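Side-chain contacts in Pro-Pro endopeptidase (Paenibacillus alvei, PDB 6FPC), which cleaves peptide bonds between two proline residues as a secreted, zinc-dependent endopeptidase, and may thereby regulate bacterial adhesion: residues E31-S36 against E112-V117; T35-A40 against R119-E124; A158-L163 against E183-L188. All coordinates share one frame; numbering follows the deposited sequence.

Interaction 1: residues E31-S36 against E112-V117. With CD (cadmium ion), chain F.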
ATOM      1  N   GLU A  31      -2.089   6.983 -10.224  1.00 31.71           N
ATOM      2  CA  GLU A  31      -1.549   8.228 -10.792  1.00 32.70           C
ATOM      3  C   GLU A  31      -1.338   9.304  -9.716  1.00 35.97           C
ATOM      4  O   GLU A  31      -0.576  10.234  -9.943  1.00 35.28           O
ATOM      5  CB  GLU A  31      -2.416   8.754 -11.944  1.00 35.45           C
ATOM      6  CG  GLU A  31      -2.177   8.053 -13.272  1.00 49.98           C
ATOM      7  CD  GLU A  31      -0.834   8.200 -13.985  1.00 67.19           C
ATOM      8  OE1 GLU A  31      -0.731   7.708 -15.131  1.00 62.76           O
ATOM      9  OE2 GLU A  31       0.114   8.784 -13.410  1.00 55.22           O
ATOM     10  N   LYS A  32      -1.939   9.135  -8.511  1.00 33.29           N
ATOM     11  CA  LYS A  32      -1.736  10.069  -7.387  1.00 32.70           C
ATOM     12  C   LYS A  32      -0.289   9.958  -6.863  1.00 34.99           C
ATOM     13  O   LYS A  32       0.195  10.869  -6.193  1.00 35.23           O
ATOM     14  CB  LYS A  32      -2.749   9.798  -6.234  1.00 33.87           C
ATOM     15  CG  LYS A  32      -4.229  10.001  -6.587  1.00 42.38           C
ATOM     16  CD  LYS A  32      -4.618  11.476  -6.756  1.00 55.78           C
ATOM     17  CE  LYS A  32      -6.100  11.658  -6.982  1.00 60.00           C
ATOM     18  N   ILE A  33       0.387   8.825  -7.141  1.00 29.70           N
ATOM     19  CA  ILE A  33       1.775   8.614  -6.725  1.00 28.69           C
ATOM     20  C   ILE A  33       2.659   9.389  -7.736  1.00 36.38           C
ATOM     21  O   ILE A  33       2.427   9.258  -8.948  1.00 37.25           O
ATOM     22  CB  ILE A  33       2.127   7.101  -6.659  1.00 30.53           C
ATOM     23  CG1 ILE A  33       1.201   6.347  -5.657  1.00 30.34           C
ATOM     24  CG2 ILE A  33       3.625   6.899  -6.332  1.00 32.29           C
ATOM     25  CD1 ILE A  33       1.301   4.866  -5.663  1.00 34.87           C
ATOM     26  N   PRO A  34       3.624  10.238  -7.278  1.00 35.05           N
ATOM     27  CA  PRO A  34       4.459  10.997  -8.235  1.00 35.59           C
ATOM     28  C   PRO A  34       5.146  10.120  -9.284  1.00 38.76           C
ATOM     29  O   PRO A  34       5.630   9.047  -8.957  1.00 36.75           O
ATOM     30  CB  PRO A  34       5.475  11.710  -7.331  1.00 37.18           C
ATOM     31  CG  PRO A  34       4.805  11.828  -6.028  1.00 40.85           C
ATOM     32  CD  PRO A  34       3.997  10.560  -5.884  1.00 36.06           C
ATOM     33  N   THR A  35       5.147  10.563 -10.547  1.00 37.64           N
ATOM     34  CA  THR A  35       5.743   9.850 -11.693  1.00 37.85           C
ATOM     35  C   THR A  35       7.211   9.413 -11.448  1.00 38.63           C
ATOM     36  O   THR A  35       7.555   8.271 -11.791  1.00 37.40           O
ATOM     37  CB  THR A  35       5.570  10.696 -12.968  1.00 42.90           C
ATOM     38  OG1 THR A  35       4.169  10.863 -13.187  1.00 46.38           O
ATOM     39  CG2 THR A  35       6.212  10.065 -14.206  1.00 40.55           C
ATOM     40  N   SER A  36       8.053  10.298 -10.859  1.00 35.39           N
ATOM     41  CA  SER A  36       9.457  10.006 -10.531  1.00 35.59           C
ATOM     42  C   SER A  36       9.610   8.773  -9.634  1.00 37.20           C
ATOM     43  O   SER A  36      10.512   7.963  -9.848  1.00 36.37           O
ATOM     44  CB  SER A  36      10.130  11.211  -9.881  1.00 39.52           C
ATOM     45  OG  SER A  36       9.313  11.753  -8.859  1.00 50.63           O
ATOM     46  N   GLU A 112      -0.261  -0.569  -0.507  1.00 22.02           N
ATOM     47  CA  GLU A 112       0.683  -1.641  -0.843  1.00 21.50           C
ATOM     48  C   GLU A 112       1.825  -1.154  -1.737  1.00 24.60           C
ATOM     49  O   GLU A 112       2.959  -1.567  -1.522  1.00 22.82           O
ATOM     50  CB  GLU A 112      -0.037  -2.874  -1.420  1.00 22.22           C
ATOM     51  CG  GLU A 112      -0.946  -3.563  -0.388  1.00 20.75           C
ATOM     52  CD  GLU A 112      -0.237  -4.154   0.828  1.00 39.98           C
ATOM     53  OE1 GLU A 112      -0.903  -4.311   1.876  1.00 32.29           O
ATOM     54  OE2 GLU A 112       0.980  -4.454   0.742  1.00 30.74           O
ATOM     55  N   THR A 113       1.555  -0.233  -2.671  1.00 22.85           N
ATOM     56  CA  THR A 113       2.620   0.303  -3.520  1.00 23.47           C
ATOM     57  C   THR A 113       3.620   1.091  -2.673  1.00 26.97           C
ATOM     58  O   THR A 113       4.817   0.987  -2.901  1.00 27.72           O
ATOM     59  CB  THR A 113       2.056   1.122  -4.701  1.00 26.79           C
ATOM     60  OG1 THR A 113       1.172   0.288  -5.446  1.00 26.71           O
ATOM     61  CG2 THR A 113       3.159   1.636  -5.655  1.00 24.53           C
ATOM     62  N   LEU A 114       3.142   1.841  -1.674  1.00 25.32           N
ATOM     63  CA  LEU A 114       4.004   2.680  -0.832  1.00 24.62           C
ATOM     64  C   LEU A 114       4.964   1.852   0.022  1.00 25.75           C
ATOM     65  O   LEU A 114       6.055   2.333   0.321  1.00 23.84           O
ATOM     66  CB  LEU A 114       3.174   3.702  -0.014  1.00 24.44           C
ATOM     67  CG  LEU A 114       3.047   5.130  -0.625  1.00 30.33           C
ATOM     68  CD1 LEU A 114       4.361   5.884  -0.564  1.00 29.31           C
ATOM     69  CD2 LEU A 114       2.580   5.125  -2.063  1.00 33.72           C
ATOM     70  N   HIS A 115       4.611   0.569   0.336  1.00 23.64           N
ATOM     71  CA  HIS A 115       5.550  -0.325   1.009  1.00 22.62           C
ATOM     72  C   HIS A 115       6.759  -0.577   0.080  1.00 25.80           C
ATOM     73  O   HIS A 115       7.900  -0.493   0.540  1.00 25.32           O
ATOM     74  CB  HIS A 115       4.909  -1.669   1.413  1.00 22.18           C
ATOM     75  CG  HIS A 115       4.091  -1.620   2.677  1.00 24.77           C
ATOM     76  ND1 HIS A 115       4.632  -1.177   3.876  1.00 25.27           N
ATOM     77  CD2 HIS A 115       2.826  -2.049   2.897  1.00 25.77           C
ATOM     78  CE1 HIS A 115       3.670  -1.314   4.778  1.00 24.77           C
ATOM     79  NE2 HIS A 115       2.563  -1.835   4.240  1.00 24.98           N
ATOM     80  N   ALA A 116       6.508  -0.875  -1.220  1.00 23.61           N
ATOM     81  CA  ALA A 116       7.591  -1.111  -2.195  1.00 23.92           C
ATOM     82  C   ALA A 116       8.444   0.146  -2.376  1.00 27.14           C
ATOM     83  O   ALA A 116       9.660   0.040  -2.457  1.00 25.12           O
ATOM     84  CB  ALA A 116       7.015  -1.575  -3.528  1.00 25.55           C
ATOM     85  N   VAL A 117       7.818   1.338  -2.383  1.00 24.06           N
ATOM     86  CA  VAL A 117       8.523   2.634  -2.483  1.00 24.71           C
ATOM     87  C   VAL A 117       9.463   2.791  -1.276  1.00 28.45           C
ATOM     88  O   VAL A 117      10.650   3.086  -1.447  1.00 28.69           O
ATOM     89  CB  VAL A 117       7.521   3.826  -2.565  1.00 27.13           C
ATOM     90  CG1 VAL A 117       8.242   5.177  -2.537  1.00 26.77           C
ATOM     91  CG2 VAL A 117       6.617   3.727  -3.792  1.00 26.65           C
TER
HETATM   92 CD    CD F 302       0.680  -2.505   5.192  0.51 25.83          CD
HETATM   93  O   HOH W   1       0.389  -4.430   4.545  1.00 29.57           O
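I33 reaches from the turn before helix 35-43 to the side of helix 108-121, where it meets T113 and L114. All three residues are buried, and the contact is apolar. E112, the first residue of 112-117, takes no part in the packing; its carboxylate lies on the metal side. Its OE1 accepts a 3.0 Å hydrogen bond from a water O. The same water O lies 2.0 Å from the cadmium ion. T113 follows and presents its methyl to I33. CG2 sits anti to the backbone N and comes 3.7 Å from I33 CD1, the two side chains meeting at a slant. OG1, on the other branch, is hydrogen-bonded to the carbonyl O of E109. L114 leaves the backbone along the flank of the contact, but its end bends back toward I33. L114 CD2 lies 3.8 Å from I33 CD1. The I33 and L114 side chains lie alongside each other, running in opposite senses. In I33, chi2 (171°) extends the chain, so CD1 is the atom that meets both T113 CG2 and L114 CD2. L114 also touches F157 of helix 153-166. H115 is again on the metal side, with NE2 2.2 Å from the cadmium ion. H111, Y148 and E155 complete the site, which also holds zinc. The arrangement packs the side of the helix that carries HExxH, the zinc-binding motif of this metalloprotease, with E112 as the predicted proton acceptor.

Interaction 2: residues T35-A40 against R119-E124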
ATOM      1  N   THR A  35       5.147  10.563 -10.547  1.00 37.64           N
ATOM      2  CA  THR A  35       5.743   9.850 -11.693  1.00 37.85           C
ATOM      3  C   THR A  35       7.211   9.413 -11.448  1.00 38.63           C
ATOM      4  O   THR A  35       7.555   8.271 -11.791  1.00 37.40           O
ATOM      5  CB  THR A  35       5.570  10.696 -12.968  1.00 42.90           C
ATOM      6  OG1 THR A  35       4.169  10.863 -13.187  1.00 46.38           O
ATOM      7  CG2 THR A  35       6.212  10.065 -14.206  1.00 40.55           C
ATOM      8  N   SER A  36       8.053  10.298 -10.859  1.00 35.39           N
ATOM      9  CA  SER A  36       9.457  10.006 -10.531  1.00 35.59           C
ATOM     10  C   SER A  36       9.610   8.773  -9.634  1.00 37.20           C
ATOM     11  O   SER A  36      10.512   7.963  -9.848  1.00 36.37           O
ATOM     12  CB  SER A  36      10.130  11.211  -9.881  1.00 39.52           C
ATOM     13  OG  SER A  36       9.313  11.753  -8.859  1.00 50.63           O
ATOM     14  N   ILE A  37       8.695   8.613  -8.673  1.00 33.83           N
ATOM     15  CA  ILE A  37       8.645   7.482  -7.740  1.00 31.22           C
ATOM     16  C   ILE A  37       8.186   6.234  -8.513  1.00 33.51           C
ATOM     17  O   ILE A  37       8.741   5.159  -8.304  1.00 32.53           O
ATOM     18  CB  ILE A  37       7.692   7.822  -6.558  1.00 33.50           C
ATOM     19  CG1 ILE A  37       8.264   8.950  -5.634  1.00 33.89           C
ATOM     20  CG2 ILE A  37       7.275   6.578  -5.776  1.00 32.30           C
ATOM     21  CD1 ILE A  37       9.329   8.625  -4.658  1.00 35.84           C
ATOM     22  N   LEU A  38       7.172   6.372  -9.390  1.00 31.13           N
ATOM     23  CA  LEU A  38       6.689   5.238 -10.198  1.00 31.24           C
ATOM     24  C   LEU A  38       7.802   4.735 -11.150  1.00 35.07           C
ATOM     25  O   LEU A  38       8.009   3.520 -11.267  1.00 34.47           O
ATOM     26  CB  LEU A  38       5.407   5.603 -10.970  1.00 31.45           C
ATOM     27  CG  LEU A  38       4.157   5.899 -10.113  1.00 33.76           C
ATOM     28  CD1 LEU A  38       3.065   6.593 -10.943  1.00 34.84           C
ATOM     29  CD2 LEU A  38       3.611   4.631  -9.463  1.00 33.47           C
ATOM     30  N   ASP A  39       8.552   5.667 -11.759  1.00 34.27           N
ATOM     31  CA  ASP A  39       9.688   5.382 -12.654  1.00 35.75           C
ATOM     32  C   ASP A  39      10.748   4.566 -11.911  1.00 39.69           C
ATOM     33  O   ASP A  39      11.197   3.515 -12.394  1.00 39.84           O
ATOM     34  CB  ASP A  39      10.301   6.691 -13.186  1.00 39.24           C
ATOM     35  CG  ASP A  39       9.479   7.425 -14.238  1.00 57.00           C
ATOM     36  OD1 ASP A  39       9.869   8.554 -14.615  1.00 62.18           O
ATOM     37  OD2 ASP A  39       8.444   6.872 -14.687  1.00 60.49           O
ATOM     38  N   ALA A  40      11.101   5.033 -10.700  1.00 35.54           N
ATOM     39  CA  ALA A  40      12.068   4.391  -9.826  1.00 35.20           C
ATOM     40  C   ALA A  40      11.601   2.982  -9.459  1.00 36.29           C
ATOM     41  O   ALA A  40      12.405   2.056  -9.508  1.00 36.43           O
ATOM     42  CB  ALA A  40      12.279   5.237  -8.581  1.00 35.50           C
ATOM     43  N   ARG A 119      10.716   0.410   0.783  1.00 25.27           N
ATOM     44  CA  ARG A 119      11.786  -0.601   0.753  1.00 24.81           C
ATOM     45  C   ARG A 119      12.786  -0.454  -0.347  1.00 28.85           C
ATOM     46  O   ARG A 119      13.994  -0.565  -0.103  1.00 27.58           O
ATOM     47  CB  ARG A 119      11.196  -2.026   0.667  1.00 25.53           C
ATOM     48  CG  ARG A 119      11.046  -2.694   2.019  1.00 36.87           C
ATOM     49  CD  ARG A 119      10.307  -4.004   1.882  1.00 38.82           C
ATOM     50  NE  ARG A 119      11.170  -5.073   1.372  1.00 35.22           N
ATOM     51  CZ  ARG A 119      10.783  -6.339   1.253  1.00 49.08           C
ATOM     52  NH1 ARG A 119       9.556  -6.704   1.613  1.00 33.37           N
ATOM     53  NH2 ARG A 119      11.623  -7.252   0.785  1.00 34.78           N
ATOM     54  N   LEU A 120      12.287  -0.280  -1.574  1.00 24.18           N
ATOM     55  CA  LEU A 120      13.121  -0.347  -2.779  1.00 25.10           C
ATOM     56  C   LEU A 120      13.490   0.957  -3.435  1.00 29.67           C
ATOM     57  O   LEU A 120      14.426   0.966  -4.235  1.00 30.82           O
ATOM     58  CB  LEU A 120      12.419  -1.255  -3.794  1.00 24.53           C
ATOM     59  CG  LEU A 120      11.992  -2.637  -3.263  1.00 27.71           C
ATOM     60  CD1 LEU A 120      11.302  -3.416  -4.324  1.00 28.72           C
ATOM     61  CD2 LEU A 120      13.200  -3.468  -2.764  1.00 31.38           C
ATOM     62  N   VAL A 121      12.796   2.042  -3.109  1.00 26.81           N
ATOM     63  CA  VAL A 121      13.095   3.348  -3.683  1.00 27.64           C
ATOM     64  C   VAL A 121      13.762   4.275  -2.667  1.00 31.65           C
ATOM     65  O   VAL A 121      14.771   4.907  -2.998  1.00 30.35           O
ATOM     66  CB  VAL A 121      11.860   4.014  -4.370  1.00 30.98           C
ATOM     67  CG1 VAL A 121      12.181   5.436  -4.858  1.00 31.48           C
ATOM     68  CG2 VAL A 121      11.338   3.152  -5.526  1.00 30.67           C
ATOM     69  N   LEU A 122      13.222   4.328  -1.438  1.00 29.39           N
ATOM     70  CA  LEU A 122      13.658   5.276  -0.410  1.00 28.32           C
ATOM     71  C   LEU A 122      14.554   4.715   0.717  1.00 30.56           C
ATOM     72  O   LEU A 122      14.672   5.354   1.768  1.00 29.55           O
ATOM     73  CB  LEU A 122      12.400   5.961   0.187  1.00 26.47           C
ATOM     74  CG  LEU A 122      11.488   6.727  -0.800  1.00 29.82           C
ATOM     75  CD1 LEU A 122      10.201   7.175  -0.120  1.00 27.16           C
ATOM     76  CD2 LEU A 122      12.204   7.897  -1.471  1.00 35.08           C
ATOM     77  N   ASN A 123      15.222   3.570   0.492  1.00 26.84           N
ATOM     78  CA  ASN A 123      16.176   2.981   1.460  1.00 27.59           C
ATOM     79  C   ASN A 123      15.572   2.811   2.846  1.00 29.80           C
ATOM     80  O   ASN A 123      16.228   3.130   3.845  1.00 30.18           O
ATOM     81  CB  ASN A 123      17.456   3.838   1.575  1.00 29.42           C
ATOM     82  CG  ASN A 123      18.094   4.217   0.270  1.00 50.60           C
ATOM     83  OD1 ASN A 123      17.916   5.335  -0.254  1.00 45.64           O
ATOM     84  ND2 ASN A 123      18.869   3.300  -0.265  1.00 36.29           N
ATOM     85  N   GLU A 124      14.304   2.372   2.908  1.00 24.91           N
ATOM     86  CA  GLU A 124      13.585   2.213   4.188  1.00 24.27           C
ATOM     87  C   GLU A 124      13.546   3.515   4.993  1.00 26.70           C
ATOM     88  O   GLU A 124      13.912   3.548   6.166  1.00 25.54           O
ATOM     89  CB  GLU A 124      14.141   1.052   5.020  1.00 25.70           C
ATOM     90  CG  GLU A 124      13.969  -0.288   4.329  1.00 35.42           C
ATOM     91  CD  GLU A 124      14.372  -1.498   5.146  1.00 43.77           C
ATOM     92  OE1 GLU A 124      14.620  -2.553   4.525  1.00 38.20           O
ATOM     93  OE2 GLU A 124      14.423  -1.411   6.396  1.00 32.02           O
TER
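V121 has chi1 at 175°, and this points both of its methyls at A40. CG1 stands anti to the backbone N, and CG2 anti to the carbonyl carbon. I37 bends at chi2 (-77°), and its CD1 comes round to the same side. The result is helix-to-helix packing in the ATLF-like fold. Helix 35-43 lies against the C-terminal end of helix 108-121, the helix that carries the HExxH motif.

The backbones come nearest at A40 and V121, with 6.3 Å between A40 CA and V121 CA. The small alanine side chain probably helps the backbones come this close. A40 CB sits close to both branches of the valine, 3.7 Å from V121 CG1 and 3.8 Å from V121 CG2. V121 CG2 also reaches the main chain, 3.9 Å from A40 C. One turn earlier on the helix, I37 makes a looser contact. Its CD1 lies 4.3 Å from V121 CG1. The end of L122 comes in toward I37 as well. The contact between the two segments is purely apolar and lies near the protein surface. I37 and L122 also touch V117, so the patch continues along helix 108-121.

The helix has a wider, pi-type turn at 119-121. E124 is joined back to D118 by backbone hydrogen bonds. R119 NH1 forms a salt bridge with OE1 of E87, in the region 86-89 that plays a crucial role in substrate specificity. At the loose end of the apolar patch, I37 CD1 stands 4.4 Å from L122 CD2.

Interaction 3: residues A158-L163 against E183-L188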
ATOM      1  N   ALA A 158       3.233   3.794   5.125  1.00 22.87           N
ATOM      2  CA  ALA A 158       2.337   3.461   4.016  1.00 22.67           C
ATOM      3  C   ALA A 158       0.930   4.099   4.150  1.00 26.30           C
ATOM      4  O   ALA A 158       0.378   4.606   3.170  1.00 25.82           O
ATOM      5  CB  ALA A 158       2.228   1.954   3.874  1.00 22.51           C
ATOM      6  N   GLU A 159       0.359   4.074   5.355  1.00 20.21           N
ATOM      7  CA  GLU A 159      -0.980   4.608   5.543  1.00 21.39           C
ATOM      8  C   GLU A 159      -1.010   6.158   5.546  1.00 26.77           C
ATOM      9  O   GLU A 159      -1.884   6.755   4.903  1.00 26.24           O
ATOM     10  CB  GLU A 159      -1.610   4.021   6.808  1.00 21.95           C
ATOM     11  CG  GLU A 159      -3.137   4.139   6.842  1.00 25.64           C
ATOM     12  CD  GLU A 159      -3.916   3.662   5.620  1.00 37.48           C
ATOM     13  OE1 GLU A 159      -3.456   2.737   4.915  1.00 25.95           O
ATOM     14  OE2 GLU A 159      -5.001   4.223   5.366  1.00 34.52           O
ATOM     15  N   ALA A 160      -0.064   6.796   6.266  1.00 24.15           N
ATOM     16  CA  ALA A 160       0.052   8.270   6.308  1.00 25.44           C
ATOM     17  C   ALA A 160       0.406   8.832   4.906  1.00 29.33           C
ATOM     18  O   ALA A 160      -0.135   9.879   4.543  1.00 30.73           O
ATOM     19  CB  ALA A 160       1.087   8.706   7.324  1.00 26.97           C
ATOM     20  N   ALA A 161       1.244   8.105   4.095  1.00 24.76           N
ATOM     21  CA  ALA A 161       1.545   8.529   2.712  1.00 25.30           C
ATOM     22  C   ALA A 161       0.260   8.395   1.853  1.00 28.43           C
ATOM     23  O   ALA A 161       0.002   9.247   0.989  1.00 28.58           O
ATOM     24  CB  ALA A 161       2.673   7.704   2.115  1.00 24.89           C
ATOM     25  N   SER A 162      -0.555   7.361   2.126  1.00 24.34           N
ATOM     26  CA  SER A 162      -1.848   7.165   1.451  1.00 24.72           C
ATOM     27  C   SER A 162      -2.761   8.372   1.752  1.00 30.44           C
ATOM     28  O   SER A 162      -3.303   8.942   0.798  1.00 30.92           O
ATOM     29  CB  SER A 162      -2.531   5.874   1.888  1.00 25.82           C
ATOM     30  OG  SER A 162      -1.789   4.758   1.427  1.00 30.37           O
ATOM     31  N   LEU A 163      -2.885   8.794   3.052  1.00 26.85           N
ATOM     32  CA  LEU A 163      -3.694   9.988   3.400  1.00 27.65           C
ATOM     33  C   LEU A 163      -3.206  11.225   2.610  1.00 30.71           C
ATOM     34  O   LEU A 163      -4.011  11.988   2.080  1.00 30.05           O
ATOM     35  CB  LEU A 163      -3.663  10.296   4.906  1.00 28.59           C
ATOM     36  CG  LEU A 163      -4.400   9.326   5.855  1.00 34.22           C
ATOM     37  CD1 LEU A 163      -4.057   9.628   7.311  1.00 33.88           C
ATOM     38  CD2 LEU A 163      -5.905   9.433   5.704  1.00 37.80           C
ATOM     39  N   GLU A 183       4.206  17.387   7.136  1.00 29.20           N
ATOM     40  CA  GLU A 183       5.439  18.112   6.792  1.00 30.19           C
ATOM     41  C   GLU A 183       6.471  17.166   6.134  1.00 33.39           C
ATOM     42  O   GLU A 183       7.010  17.471   5.066  1.00 31.64           O
ATOM     43  CB  GLU A 183       6.019  18.747   8.058  1.00 32.08           C
ATOM     44  CG  GLU A 183       7.278  19.564   7.810  1.00 45.56           C
ATOM     45  CD  GLU A 183       7.856  20.242   9.039  1.00 70.03           C
ATOM     46  OE1 GLU A 183       7.903  19.602  10.118  1.00 45.45           O
ATOM     47  OE2 GLU A 183       8.275  21.417   8.914  1.00 68.68           O
ATOM     48  N   PHE A 184       6.686  15.988   6.754  1.00 30.61           N
ATOM     49  CA  PHE A 184       7.596  14.963   6.248  1.00 29.06           C
ATOM     50  C   PHE A 184       7.134  14.489   4.860  1.00 32.24           C
ATOM     51  O   PHE A 184       7.951  14.453   3.935  1.00 31.83           O
ATOM     52  CB  PHE A 184       7.674  13.799   7.243  1.00 29.46           C
ATOM     53  CG  PHE A 184       8.538  12.635   6.807  1.00 30.18           C
ATOM     54  CD1 PHE A 184       9.880  12.576   7.159  1.00 33.56           C
ATOM     55  CD2 PHE A 184       7.995  11.575   6.079  1.00 32.08           C
ATOM     56  CE1 PHE A 184      10.679  11.493   6.760  1.00 33.99           C
ATOM     57  CE2 PHE A 184       8.790  10.487   5.690  1.00 34.36           C
ATOM     58  CZ  PHE A 184      10.120  10.450   6.045  1.00 32.32           C
ATOM     59  N   MET A 185       5.825  14.158   4.708  1.00 29.38           N
ATOM     60  CA  MET A 185       5.281  13.693   3.425  1.00 27.94           C
ATOM     61  C   MET A 185       5.394  14.729   2.344  1.00 34.11           C
ATOM     62  O   MET A 185       5.793  14.379   1.232  1.00 34.89           O
ATOM     63  CB  MET A 185       3.835  13.185   3.544  1.00 29.20           C
ATOM     64  CG  MET A 185       3.698  11.943   4.421  1.00 30.55           C
ATOM     65  SD  MET A 185       4.673  10.507   3.873  1.00 31.87           S
ATOM     66  CE  MET A 185       4.392   9.374   5.246  1.00 28.38           C
ATOM     67  N   ALA A 186       5.113  16.009   2.670  1.00 31.18           N
ATOM     68  CA  ALA A 186       5.177  17.118   1.708  1.00 32.40           C
ATOM     69  C   ALA A 186       6.608  17.296   1.188  1.00 39.51           C
ATOM     70  O   ALA A 186       6.823  17.499  -0.014  1.00 40.06           O
ATOM     71  CB  ALA A 186       4.668  18.408   2.347  1.00 33.46           C
ATOM     72  N   LYS A 187       7.585  17.163   2.087  1.00 37.86           N
ATOM     73  CA  LYS A 187       8.999  17.287   1.740  1.00 38.10           C
ATOM     74  C   LYS A 187       9.412  16.106   0.858  1.00 40.71           C
ATOM     75  O   LYS A 187      10.154  16.294  -0.102  1.00 41.43           O
ATOM     76  CB  LYS A 187       9.856  17.377   3.010  1.00 40.62           C
ATOM     77  CG  LYS A 187      11.289  17.836   2.761  1.00 56.15           C
ATOM     78  N   LEU A 188       8.886  14.900   1.152  1.00 35.96           N
ATOM     79  CA  LEU A 188       9.204  13.685   0.411  1.00 34.71           C
ATOM     80  C   LEU A 188       8.583  13.681  -0.999  1.00 37.59           C
ATOM     81  O   LEU A 188       9.258  13.320  -1.955  1.00 38.98           O
ATOM     82  CB  LEU A 188       8.732  12.474   1.246  1.00 33.96           C
ATOM     83  CG  LEU A 188       9.356  11.108   1.024  1.00 38.52           C
ATOM     84  CD1 LEU A 188      10.858  11.117   1.279  1.00 39.95           C
ATOM     85  CD2 LEU A 188       8.704  10.093   1.950  1.00 38.11           C
TER
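M185 of helix 179-188 sets its methyl against A160 and its sulfur and methyl against A161, both on helix 153-166. Along the first helix, A158 faces away from M185 and touches H111 and H115, the two zinc-binding histidines.

E159 also points away from M185. Its OE1 accepts a hydrogen bond from H111 ND1, and its OE2 accepts one from L106 N. E159 is therefore a second-shell residue. It probably fixes the rotation of the H111 ring and may make that imidazole a stronger metal ligand.

A160 is the first residue to touch M185. Its CB points at the other helix and lies 4.0 Å from M185 CE. A161 follows and meets more of the side chain. M185 CE reaches in to 3.6 Å from A161 N. A161 CB flanks the thioether, 3.9 Å from M185 SD and the same distance from M185 CE. In M185 the bend at chi2 (-59°) swings SD to A161, and the extended chi3 (174°) carries CE on to A161 N and A160. F157, Y164 and F131 also touch M185 and help to enclose it.

S162 comes next and binds back within its own helix. S162 OG donates to A158 O at 2.8 Å. The hydroxyl lies off the carbonyl plane, tilted by 25°. S162 N also donates to A158 O, so this one carbonyl is held by two donors.

All three touching residues are buried. The contact joins the last helix of the fold to the helix that supplies E155, the glutamate ligand that accompanies the HExxH histidines in the zinc site.

How the interactions relate
Interactions 1 and 2 both join helix 35-43, or the turn before it, to helix 108-121, and their centres are about 7 Å apart. They share T35 and S36. V117 CG2 packs 3.5 Å from I37 CG2. A probable hydrogen bond of 2.9 Å links L122 N to V117 O. Interaction 3 lies about 11 Å from interaction 1, centre to centre. L114 CD1 meets A161 CB at 3.7 Å, and H115 CE1 meets A158 CB at 3.7 Å beside the metal site. Interactions 2 and 3 touch where L122 CD1 lies 3.9 Å from L188 CD2. Helix 108-121, with its zinc-binding histidines, is thus packed by helices 35-43 and 153-166.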